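Peptidoglycan N-acetylglucosamine deacetylase (PDB 5N1P) catalyses the metal-dependent removal of acetyl groups from N-acetylglucosamine residues in peptidoglycan, releasing acetate. Local coordinates at residues 7-12 against 159-164; 32-37 against 54-59; 100-105 against 121-126. All coordinates share one frame; numbering follows the deposited sequence.

Contact 1 of 3, residues 7-12 against 159-164; sequences TFDDGP and VILMHD. With ZN (zinc ion), chain F; 8GK (~{N}-oxidanylnaphthalene-1-carboxamide), chain E.
T7 pairs with L161 and F8 with M162 in the central parallel sheet of the NodB (CE4) fold, where two family motifs, TFDD and LMHD, meet at the C-terminal ends of neighbouring strands. The chain illustrates how such a pair builds an active site: backbone pairing in the middle, chemistry at the tips. I160 O accepts twice from T7, from its N at 2.9 Å and from OG1 at 2.7 Å. The hydroxyl reaches it from well above the carbonyl plane because chi1 of 71° sets OG1 between the backbone N and carbonyl carbon. M162 N to T7 O and D9 N to M162 O continue the pairing.

On one face of the sheet, the extended CB-CG-SD run of M162, beside F8, puts SD 5.1 Å from the centroid of the F8 ring, an oblique Met-aromatic contact. The strand ends carry D9 and H163 on the other face, the inferred proton acceptor and donor. D9 OD2 and H163 NE2 both stand 2.8 Å from inhibitor atom O14, which lies near the plane of the imidazole, at its edge. D130 holds ND1 of that ring and R97 forms a salt bridge with D9 OD1, so second-shell residues position both groups. Just beyond, D10 OD1 binds zinc at 2.1 Å; its OD2 receives a hydrogen bond from zinc-bound water 2 and lies 3.1 Å from H163 CD2. Water 1 accepts from G11 N, with F8 O and D164 OD1 also within hydrogen-bonding distance; D164 OD2 is hydrogen-bonded to T16 OG1.

Strand 31-34 adjoins strand 2-9, with F33 against T7 and D9, whereas F8 packs between L19 of helix 16-25 and V173 of helix 167-182, and M162 on S169 and I176 of the latter.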
loop_
_atom_site.group_PDB
_atom_site.type_symbol
_atom_site.label_atom_id
_atom_site.label_comp_id
_atom_site.label_asym_id
_atom_site.label_seq_id
_atom_site.Cartn_x
_atom_site.Cartn_y
_atom_site.Cartn_z
ATOM N N THR A 7 -2.617 -3.843 1.458
ATOM C CA THR A 7 -1.693 -2.871 0.863
ATOM C C THR A 7 -0.344 -2.925 1.568
ATOM O O THR A 7 -0.265 -3.069 2.796
ATOM C CB THR A 7 -2.242 -1.411 0.895
ATOM O OG1 THR A 7 -2.251 -0.896 2.243
ATOM C CG2 THR A 7 -3.659 -1.347 0.302
ATOM N N PHE A 8 0.721 -2.827 0.780
ATOM C CA PHE A 8 2.072 -2.989 1.301
ATOM C C PHE A 8 2.901 -1.785 0.924
ATOM O O PHE A 8 3.091 -1.516 -0.255
ATOM C CB PHE A 8 2.724 -4.258 0.753
ATOM C CG PHE A 8 1.992 -5.508 1.113
ATOM C CD1 PHE A 8 2.203 -6.103 2.343
ATOM C CD2 PHE A 8 1.058 -6.061 0.241
ATOM C CE1 PHE A 8 1.510 -7.264 2.706
ATOM C CE2 PHE A 8 0.362 -7.221 0.593
ATOM C CZ PHE A 8 0.585 -7.814 1.833
ATOM N N ASP A 9 3.403 -1.088 1.934
ATOM C CA ASP A 9 4.176 0.144 1.770
ATOM C C ASP A 9 5.685 -0.052 1.924
ATOM O O ASP A 9 6.135 -0.958 2.634
ATOM C CB ASP A 9 3.768 1.185 2.821
ATOM C CG ASP A 9 2.402 1.801 2.577
ATOM O OD1 ASP A 9 1.724 1.420 1.612
ATOM O OD2 ASP A 9 2.007 2.683 3.393
ATOM N N ASP A 10 6.433 0.841 1.273
ATOM C CA ASP A 10 7.852 1.146 1.529
ATOM C C ASP A 10 8.810 0.284 0.706
ATOM O O ASP A 10 10.026 0.462 0.799
ATOM C CB ASP A 10 8.251 1.029 3.016
ATOM C CG ASP A 10 7.492 1.989 3.941
ATOM O OD1 ASP A 10 6.833 2.937 3.476
ATOM O OD2 ASP A 10 7.584 1.804 5.176
ATOM N N GLY A 11 8.281 -0.620 -0.112
ATOM C CA GLY A 11 9.127 -1.498 -0.903
ATOM C C GLY A 11 9.472 -0.983 -2.298
ATOM O O GLY A 11 9.313 0.213 -2.596
ATOM N N PRO A 12 9.954 -1.878 -3.174
ATOM C CA PRO A 12 10.188 -3.298 -2.867
ATOM C C PRO A 12 11.406 -3.534 -1.989
ATOM O O PRO A 12 12.196 -2.623 -1.704
ATOM C CB PRO A 12 10.413 -3.944 -4.247
ATOM C CG PRO A 12 9.948 -2.925 -5.257
ATOM C CD PRO A 12 10.161 -1.581 -4.603
ATOM N N VAL A 159 -9.330 -1.626 3.894
ATOM C CA VAL A 159 -8.019 -1.382 3.294
ATOM C C VAL A 159 -6.979 -1.528 4.382
ATOM O O VAL A 159 -6.995 -0.791 5.362
ATOM C CB VAL A 159 -7.936 0.011 2.654
ATOM C CG1 VAL A 159 -6.536 0.275 2.092
ATOM C CG2 VAL A 159 -9.009 0.146 1.579
ATOM N N ILE A 160 -6.098 -2.509 4.229
ATOM C CA ILE A 160 -5.215 -2.916 5.312
ATOM C C ILE A 160 -3.781 -2.431 5.097
ATOM O O ILE A 160 -3.169 -2.732 4.070
ATOM C CB ILE A 160 -5.213 -4.441 5.456
ATOM C CG1 ILE A 160 -6.641 -4.936 5.714
ATOM C CG2 ILE A 160 -4.262 -4.861 6.563
ATOM C CD1 ILE A 160 -6.845 -6.385 5.354
ATOM N N LEU A 161 -3.249 -1.699 6.072
ATOM C CA LEU A 161 -1.891 -1.165 6.006
ATOM C C LEU A 161 -0.867 -2.145 6.555
ATOM O O LEU A 161 -0.895 -2.494 7.745
ATOM C CB LEU A 161 -1.781 0.159 6.781
ATOM C CG LEU A 161 -0.355 0.705 6.920
ATOM C CD1 LEU A 161 0.234 1.125 5.563
ATOM C CD2 LEU A 161 -0.298 1.860 7.922
ATOM N N MET A 162 0.029 -2.580 5.672
ATOM C CA MET A 162 1.169 -3.397 6.050
ATOM C C MET A 162 2.415 -2.895 5.319
ATOM O O MET A 162 2.337 -2.013 4.462
ATOM C CB MET A 162 0.922 -4.872 5.731
ATOM C CG MET A 162 -0.272 -5.413 6.463
ATOM S SD MET A 162 -0.571 -7.146 6.158
ATOM C CE MET A 162 0.778 -7.860 7.092
ATOM N N HIS A 163 3.562 -3.462 5.673
ATOM C CA HIS A 163 4.834 -3.045 5.094
ATOM C C HIS A 163 5.624 -4.276 4.710
ATOM O O HIS A 163 6.011 -5.052 5.589
ATOM C CB HIS A 163 5.627 -2.173 6.089
ATOM C CG HIS A 163 4.897 -0.941 6.528
ATOM N ND1 HIS A 163 3.950 -0.949 7.530
ATOM C CD2 HIS A 163 4.966 0.340 6.089
ATOM C CE1 HIS A 163 3.474 0.273 7.696
ATOM N NE2 HIS A 163 4.071 1.073 6.830
ATOM N N ASP A 164 5.867 -4.482 3.415
ATOM C CA ASP A 164 6.522 -5.726 2.998
ATOM C C ASP A 164 8.037 -5.689 3.202
ATOM O O ASP A 164 8.713 -6.674 2.918
ATOM C CB ASP A 164 6.180 -6.095 1.541
ATOM C CG ASP A 164 6.547 -5.008 0.536
ATOM O OD1 ASP A 164 6.321 -3.821 0.835
ATOM O OD2 ASP A 164 7.039 -5.352 -0.568
HETATM ZN ZN ZN F . 5.776 4.518 4.491
HETATM C C1 8GK E . 3.461 5.101 6.346
HETATM C C2 8GK E . 3.033 5.567 7.699
HETATM C C3 8GK E . 4.013 5.799 8.653
HETATM C C4 8GK E . 3.649 6.252 9.917
HETATM C C5 8GK E . 2.308 6.484 10.223
HETATM C C6 8GK E . 1.329 6.253 9.263
HETATM C C7 8GK E . 1.696 5.798 7.998
HETATM C C8 8GK E . 4.640 6.473 10.864
HETATM C C9 8GK E . 5.980 6.243 10.564
HETATM C C10 8GK E . 6.340 5.788 9.301
HETATM C C11 8GK E . 5.352 5.570 8.349
HETATM O O12 8GK E . 4.085 5.893 5.669
HETATM N N13 8GK E . 3.205 3.868 5.913
HETATM O O14 8GK E . 4.152 3.283 5.073
HETATM O O HOH W 1 5.860 -1.824 -0.971
HETATM O O HOH W 2 6.562 3.656 6.467
#

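Contact 2 of 3, residues 32-37 against 54-59; sequences FFLIGA and HYVGMH. With ZN (zinc ion), chain F; 8GK (~{N}-oxidanylnaphthalene-1-carboxamide), chain E.
H59, a zinc ligand and the first histidine of the CE4 metal-binding motif, is held beside L34 where parallel strands 31-34 and 55-58 end at the active-site pocket. The strands pair by N-H to O=C bonds that switch sides in the usual parallel manner: F32 N to Y55 O, G57 N to F32 O (2.8 Å and nearly straight at 175°), then L34 N to G57 O. The last bond, H59 N to L34 O at 2.8 Å, comes from above the carbonyl plane, and D81 offers the same N-H a second acceptor.

Away from the metal, F32 turns its ring edge toward the face of H54 in an offset edge-to-face pair, centroids 5.6 Å apart and planes at 78°. L34 CD1 meets V56 CG1 at 3.5 Å on this same side of the sheet, under helix 43-51. On the opposite side, the F33 ring passes along the glycine backbone at G57 and places CD1 3.7 Å from M58 O.

H59 swings its imidazole past I35 toward zinc, chi1 of -164° placing CG opposite the backbone N; I35 CG1 to H59 CD2 is 4.0 Å, and NE2 binds the metal at 2.1 Å. ND1 is hydrogen-bonded to R97 O, and this bond and the zinc bond together fix the ring's rotation. A carbonyl acceptor there implies a proton on ND1, which leaves the NE2 lone pair to the metal and would tend to make the imidazole a stronger donor.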
loop_
_atom_site.group_PDB
_atom_site.type_symbol
_atom_site.label_atom_id
_atom_site.label_comp_id
_atom_site.label_asym_id
_atom_site.label_seq_id
_atom_site.Cartn_x
_atom_site.Cartn_y
_atom_site.Cartn_z
ATOM N N PHE A 32 0.580 -2.431 -3.893
ATOM C CA PHE A 32 1.912 -2.092 -3.408
ATOM C C PHE A 32 2.180 -0.620 -3.623
ATOM O O PHE A 32 1.937 -0.119 -4.712
ATOM C CB PHE A 32 2.987 -2.906 -4.152
ATOM C CG PHE A 32 2.957 -4.369 -3.828
ATOM C CD1 PHE A 32 2.110 -5.229 -4.505
ATOM C CD2 PHE A 32 3.738 -4.871 -2.804
ATOM C CE1 PHE A 32 2.060 -6.571 -4.183
ATOM C CE2 PHE A 32 3.710 -6.218 -2.480
ATOM C CZ PHE A 32 2.865 -7.072 -3.171
ATOM N N PHE A 33 2.713 0.062 -2.612
ATOM C CA PHE A 33 3.034 1.483 -2.718
ATOM C C PHE A 33 4.531 1.645 -2.531
ATOM O O PHE A 33 5.071 1.376 -1.455
ATOM C CB PHE A 33 2.238 2.296 -1.677
ATOM C CG PHE A 33 0.758 2.318 -1.945
ATOM C CD1 PHE A 33 0.243 3.049 -3.013
ATOM C CD2 PHE A 33 -0.117 1.630 -1.113
ATOM C CE1 PHE A 33 -1.119 3.101 -3.247
ATOM C CE2 PHE A 33 -1.498 1.666 -1.352
ATOM C CZ PHE A 33 -1.993 2.395 -2.417
ATOM N N LEU A 34 5.200 2.031 -3.614
ATOM C CA LEU A 34 6.644 1.905 -3.715
ATOM C C LEU A 34 7.376 3.221 -3.517
ATOM O O LEU A 34 6.901 4.275 -3.943
ATOM C CB LEU A 34 7.009 1.339 -5.087
ATOM C CG LEU A 34 6.289 0.050 -5.511
ATOM C CD1 LEU A 34 6.917 -0.429 -6.825
ATOM C CD2 LEU A 34 6.408 -0.991 -4.414
ATOM N N ILE A 35 8.558 3.134 -2.912
ATOM C CA ILE A 35 9.439 4.288 -2.731
ATOM C C ILE A 35 10.430 4.337 -3.883
ATOM O O ILE A 35 10.991 3.318 -4.259
ATOM C CB ILE A 35 10.181 4.207 -1.401
ATOM C CG1 ILE A 35 9.173 4.328 -0.251
ATOM C CG2 ILE A 35 11.252 5.287 -1.330
ATOM C CD1 ILE A 35 9.788 4.209 1.131
ATOM N N GLY A 36 10.630 5.524 -4.455
ATOM C CA GLY A 36 11.420 5.656 -5.674
ATOM C C GLY A 36 12.800 5.021 -5.654
ATOM O O GLY A 36 13.177 4.363 -6.611
ATOM N N ALA A 37 13.555 5.205 -4.568
ATOM C CA ALA A 37 14.884 4.606 -4.490
ATOM C C ALA A 37 14.819 3.084 -4.605
ATOM O O ALA A 37 15.694 2.465 -5.209
ATOM C CB ALA A 37 15.585 5.015 -3.195
ATOM N N HIS A 54 -1.141 -7.476 -9.339
ATOM C CA HIS A 54 -1.237 -6.546 -8.229
ATOM C C HIS A 54 -1.184 -5.123 -8.724
ATOM O O HIS A 54 -0.657 -4.849 -9.798
ATOM C CB HIS A 54 -0.114 -6.801 -7.224
ATOM C CG HIS A 54 -0.002 -8.240 -6.842
ATOM N ND1 HIS A 54 -0.952 -8.878 -6.079
ATOM C CD2 HIS A 54 0.926 -9.171 -7.163
ATOM C CE1 HIS A 54 -0.602 -10.149 -5.923
ATOM N NE2 HIS A 54 0.528 -10.348 -6.576
ATOM N N TYR A 55 -1.734 -4.216 -7.936
ATOM C CA TYR A 55 -1.635 -2.814 -8.287
ATOM C C TYR A 55 -0.335 -2.220 -7.747
ATOM O O TYR A 55 -0.015 -2.395 -6.588
ATOM C CB TYR A 55 -2.826 -2.025 -7.739
ATOM C CG TYR A 55 -2.802 -0.603 -8.238
ATOM C CD1 TYR A 55 -2.161 0.393 -7.505
ATOM C CD2 TYR A 55 -3.395 -0.261 -9.437
ATOM C CE1 TYR A 55 -2.115 1.704 -7.969
ATOM C CE2 TYR A 55 -3.367 1.057 -9.911
ATOM C CZ TYR A 55 -2.735 2.022 -9.164
ATOM O OH TYR A 55 -2.708 3.325 -9.619
ATOM N N VAL A 56 0.392 -1.518 -8.610
ATOM C CA VAL A 56 1.599 -0.808 -8.206
ATOM C C VAL A 56 1.357 0.700 -8.226
ATOM O O VAL A 56 1.069 1.279 -9.269
ATOM C CB VAL A 56 2.781 -1.132 -9.120
ATOM C CG1 VAL A 56 3.970 -0.308 -8.718
ATOM C CG2 VAL A 56 3.093 -2.634 -9.056
ATOM N N GLY A 57 1.466 1.314 -7.054
ATOM C CA GLY A 57 1.290 2.754 -6.913
ATOM C C GLY A 57 2.481 3.402 -6.233
ATOM O O GLY A 57 3.504 2.759 -6.000
ATOM N N MET A 58 2.331 4.681 -5.893
ATOM C CA MET A 58 3.458 5.496 -5.448
ATOM C C MET A 58 3.422 5.811 -3.955
ATOM O O MET A 58 2.358 6.088 -3.406
ATOM C CB MET A 58 3.495 6.825 -6.210
ATOM C CG MET A 58 3.966 6.700 -7.660
ATOM S SD MET A 58 2.702 6.136 -8.808
ATOM C CE MET A 58 1.485 7.431 -8.582
ATOM N N HIS A 59 4.599 5.819 -3.334
ATOM C CA HIS A 59 4.726 6.151 -1.901
ATOM C C HIS A 59 5.803 7.215 -1.665
ATOM O O HIS A 59 6.299 7.340 -0.552
ATOM C CB HIS A 59 5.046 4.895 -1.087
ATOM C CG HIS A 59 4.831 5.033 0.396
ATOM N ND1 HIS A 59 3.736 5.669 0.943
ATOM C CD2 HIS A 59 5.548 4.551 1.440
ATOM C CE1 HIS A 59 3.796 5.586 2.264
ATOM N NE2 HIS A 59 4.889 4.918 2.593
HETATM ZN ZN ZN F . 5.776 4.518 4.491
HETATM C C1 8GK E . 3.461 5.101 6.346
HETATM C C2 8GK E . 3.033 5.567 7.699
HETATM C C3 8GK E . 4.013 5.799 8.653
HETATM C C4 8GK E . 3.649 6.252 9.917
HETATM C C5 8GK E . 2.308 6.484 10.223
HETATM C C6 8GK E . 1.329 6.253 9.263
HETATM C C7 8GK E . 1.696 5.798 7.998
HETATM C C8 8GK E . 4.640 6.473 10.864
HETATM C C9 8GK E . 5.980 6.243 10.564
HETATM C C10 8GK E . 6.340 5.788 9.301
HETATM C C11 8GK E . 5.352 5.570 8.349
HETATM O O12 8GK E . 4.085 5.893 5.669
HETATM N N13 8GK E . 3.205 3.868 5.913
HETATM O O14 8GK E . 4.152 3.283 5.073
HETATM O O HOH W 2 6.562 3.656 6.467
#

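Contact 3 of 3, residues 100-105 against 121-126; sequences YGSMPG and VWDWTI. With 8GK (~{N}-oxidanylnaphthalene-1-carboxamide), chain E.
The indole of W124 meets G101 obliquely through its six-membered ring, CH2 lying 3.6 Å from G101 CA, while the carbonyl carbon of Y100 sits at the ring's edge, near its plane. The same W124 CH2 meets the C6-C7 edge of the inhibitor's naphthalene almost in the naphthalene plane, 3.3 Å from C7. Over one face of the naphthalene's second ring lies the CD1-CE1 side of the Y100 phenol, CE1 3.3 Å from C10, with the two planes steeply inclined. One aromatic side chain thus covers a face of the bicyclic group and the other borders its edge, an example of a pocket wall assembled from two loops that otherwise share little surface. Y100 N adds a polar grip, donating to the zinc-bound O12 of the inhibitor at 3.0 Å in an almost straight bond of 168°.

Next to the aromatic pocket, the carboxylate of D123 ties the loops together. Its OD1 accepts from S102 N at 2.9 Å and its OD2 from S102 OG at a short 2.5 Å, both on the syn side, so the two oxygens share one serine. The serine can present both donors because its OG stands between the backbone N and the carbonyl carbon (chi1 65°). F200 N gives OD2 a further partner, and these bonds together should fix the rotation of the carboxylate. G101, with a positive phi of 79° that suits glycine, carries the backbone past OD1 and the indole.

Segment 100-105 is loop after strand 95-96, while 121-126 runs from the end of strand 120-121 to the start of strand 126-127; Y100 packs edge-to-face on the zinc ligand H63, and W124 lies against F200 and L161 of strand 157-163.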
loop_
_atom_site.group_PDB
_atom_site.type_symbol
_atom_site.label_atom_id
_atom_site.label_comp_id
_atom_site.label_asym_id
_atom_site.label_seq_id
_atom_site.Cartn_x
_atom_site.Cartn_y
_atom_site.Cartn_z
ATOM N N TYR A 100 3.070 8.657 6.223
ATOM C CA TYR A 100 2.494 9.128 7.491
ATOM C C TYR A 100 0.992 9.402 7.395
ATOM O O TYR A 100 0.388 9.931 8.338
ATOM C CB TYR A 100 3.240 10.371 8.014
ATOM C CG TYR A 100 4.730 10.147 8.008
ATOM C CD1 TYR A 100 5.335 9.301 8.943
ATOM C CD2 TYR A 100 5.528 10.728 7.041
ATOM C CE1 TYR A 100 6.705 9.070 8.912
ATOM C CE2 TYR A 100 6.888 10.498 7.004
ATOM C CZ TYR A 100 7.469 9.667 7.938
ATOM O OH TYR A 100 8.827 9.436 7.874
ATOM N N GLY A 101 0.379 9.005 6.283
ATOM C CA GLY A 101 -1.051 9.231 6.093
ATOM C C GLY A 101 -1.347 10.665 5.674
ATOM O O GLY A 101 -0.501 11.538 5.812
ATOM N N SER A 102 -2.554 10.918 5.178
ATOM C CA SER A 102 -2.881 12.246 4.641
ATOM C C SER A 102 -3.182 13.311 5.684
ATOM O O SER A 102 -3.198 14.498 5.353
ATOM C CB SER A 102 -4.082 12.161 3.694
ATOM O OG SER A 102 -5.254 11.781 4.391
ATOM N N MET A 103 -3.433 12.897 6.925
ATOM C CA MET A 103 -3.899 13.806 7.977
ATOM C C MET A 103 -2.835 13.992 9.056
ATOM O O MET A 103 -2.451 13.026 9.709
ATOM C CB MET A 103 -5.185 13.256 8.606
ATOM C CG MET A 103 -5.659 14.004 9.833
ATOM S SD MET A 103 -6.521 15.484 9.316
ATOM C CE MET A 103 -7.959 14.803 8.474
ATOM N N PRO A 104 -2.392 15.236 9.288
ATOM C CA PRO A 104 -2.894 16.487 8.713
ATOM C C PRO A 104 -2.070 17.019 7.539
ATOM O O PRO A 104 -2.350 18.128 7.075
ATOM C CB PRO A 104 -2.797 17.449 9.896
ATOM C CG PRO A 104 -1.536 16.994 10.589
ATOM C CD PRO A 104 -1.426 15.492 10.374
ATOM N N GLY A 105 -1.083 16.256 7.078
ATOM C CA GLY A 105 -0.130 16.719 6.079
ATOM C C GLY A 105 -0.693 17.268 4.775
ATOM O O GLY A 105 -0.272 18.332 4.309
ATOM N N VAL A 121 -5.574 9.439 -3.822
ATOM C CA VAL A 121 -4.922 9.214 -2.544
ATOM C C VAL A 121 -5.681 8.156 -1.761
ATOM O O VAL A 121 -6.885 8.303 -1.531
ATOM C CB VAL A 121 -4.874 10.506 -1.681
ATOM C CG1 VAL A 121 -4.485 10.170 -0.241
ATOM C CG2 VAL A 121 -3.925 11.525 -2.277
ATOM N N TRP A 122 -4.983 7.105 -1.338
ATOM C CA TRP A 122 -5.572 6.132 -0.428
ATOM C C TRP A 122 -4.813 6.115 0.886
ATOM O O TRP A 122 -3.575 5.948 0.901
ATOM C CB TRP A 122 -5.573 4.717 -1.019
ATOM C CG TRP A 122 -6.893 4.284 -1.575
ATOM C CD1 TRP A 122 -7.931 5.095 -1.966
ATOM C CD2 TRP A 122 -7.345 2.937 -1.749
ATOM N NE1 TRP A 122 -8.991 4.322 -2.402
ATOM C CE2 TRP A 122 -8.656 2.994 -2.263
ATOM C CE3 TRP A 122 -6.763 1.681 -1.521
ATOM C CZ2 TRP A 122 -9.402 1.853 -2.551
ATOM C CZ3 TRP A 122 -7.507 0.546 -1.812
ATOM C CH2 TRP A 122 -8.813 0.645 -2.318
ATOM N N ASP A 123 -5.550 6.309 1.978
ATOM C CA ASP A 123 -5.040 5.995 3.298
ATOM C C ASP A 123 -5.433 4.539 3.574
ATOM O O ASP A 123 -5.251 3.686 2.706
ATOM C CB ASP A 123 -5.590 6.970 4.351
ATOM C CG ASP A 123 -5.059 8.386 4.164
ATOM O OD1 ASP A 123 -3.824 8.558 4.155
ATOM O OD2 ASP A 123 -5.865 9.340 4.022
ATOM N N TRP A 124 -5.973 4.243 4.752
ATOM C CA TRP A 124 -6.304 2.857 5.067
ATOM C C TRP A 124 -7.437 2.822 6.069
ATOM O O TRP A 124 -7.769 3.862 6.631
ATOM C CB TRP A 124 -5.074 2.122 5.617
ATOM C CG TRP A 124 -4.437 2.850 6.752
ATOM C CD1 TRP A 124 -4.730 2.707 8.086
ATOM C CD2 TRP A 124 -3.417 3.855 6.674
ATOM N NE1 TRP A 124 -3.952 3.552 8.834
ATOM C CE2 TRP A 124 -3.141 4.273 7.994
ATOM C CE3 TRP A 124 -2.716 4.448 5.612
ATOM C CZ2 TRP A 124 -2.191 5.255 8.290
ATOM C CZ3 TRP A 124 -1.778 5.423 5.903
ATOM C CH2 TRP A 124 -1.522 5.812 7.237
ATOM N N THR A 125 -8.030 1.645 6.278
ATOM C CA THR A 125 -9.085 1.501 7.295
ATOM C C THR A 125 -8.648 0.625 8.455
ATOM O O THR A 125 -9.246 0.681 9.548
ATOM C CB THR A 125 -10.385 0.910 6.712
ATOM O OG1 THR A 125 -10.165 -0.434 6.271
ATOM C CG2 THR A 125 -10.902 1.756 5.554
ATOM N N ILE A 126 -7.645 -0.207 8.222
ATOM C CA ILE A 126 -7.089 -1.073 9.264
ATOM C C ILE A 126 -5.584 -0.926 9.296
ATOM O O ILE A 126 -4.925 -1.140 8.281
ATOM C CB ILE A 126 -7.432 -2.543 9.031
ATOM C CG1 ILE A 126 -8.943 -2.767 9.141
ATOM C CG2 ILE A 126 -6.674 -3.445 10.024
ATOM C CD1 ILE A 126 -9.369 -4.177 8.780
HETATM C C1 8GK E . 3.461 5.101 6.346
HETATM C C2 8GK E . 3.033 5.567 7.699
HETATM C C3 8GK E . 4.013 5.799 8.653
HETATM C C4 8GK E . 3.649 6.252 9.917
HETATM C C5 8GK E . 2.308 6.484 10.223
HETATM C C6 8GK E . 1.329 6.253 9.263
HETATM C C7 8GK E . 1.696 5.798 7.998
HETATM C C8 8GK E . 4.640 6.473 10.864
HETATM C C9 8GK E . 5.980 6.243 10.564
HETATM C C10 8GK E . 6.340 5.788 9.301
HETATM C C11 8GK E . 5.352 5.570 8.349
HETATM O O12 8GK E . 4.085 5.893 5.669
HETATM N N13 8GK E . 3.205 3.868 5.913
HETATM O O14 8GK E . 4.152 3.283 5.073
#

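How the contacts relate
Contact 2 is nested within the loop closed by contact 1, and contact 3 follows it inside the same loop, all within the NodB homology region. Contacts 1 and 2, with centres about 9 Å apart, share the central parallel sheet, since strands 2-9 and 31-34 are neighbours, joined through F8 O and F33 N; they also share the zinc. Contact 3 lies about 13 Å from contact 1 and 15 Å from contact 2, centre to centre, and meets 159-164 through T125 and I126. All three touch the inhibitor: the sheet ends supply metal ligands and inferred acid-base residues, the loops an aromatic wall, so one pocket draws on distant sequence.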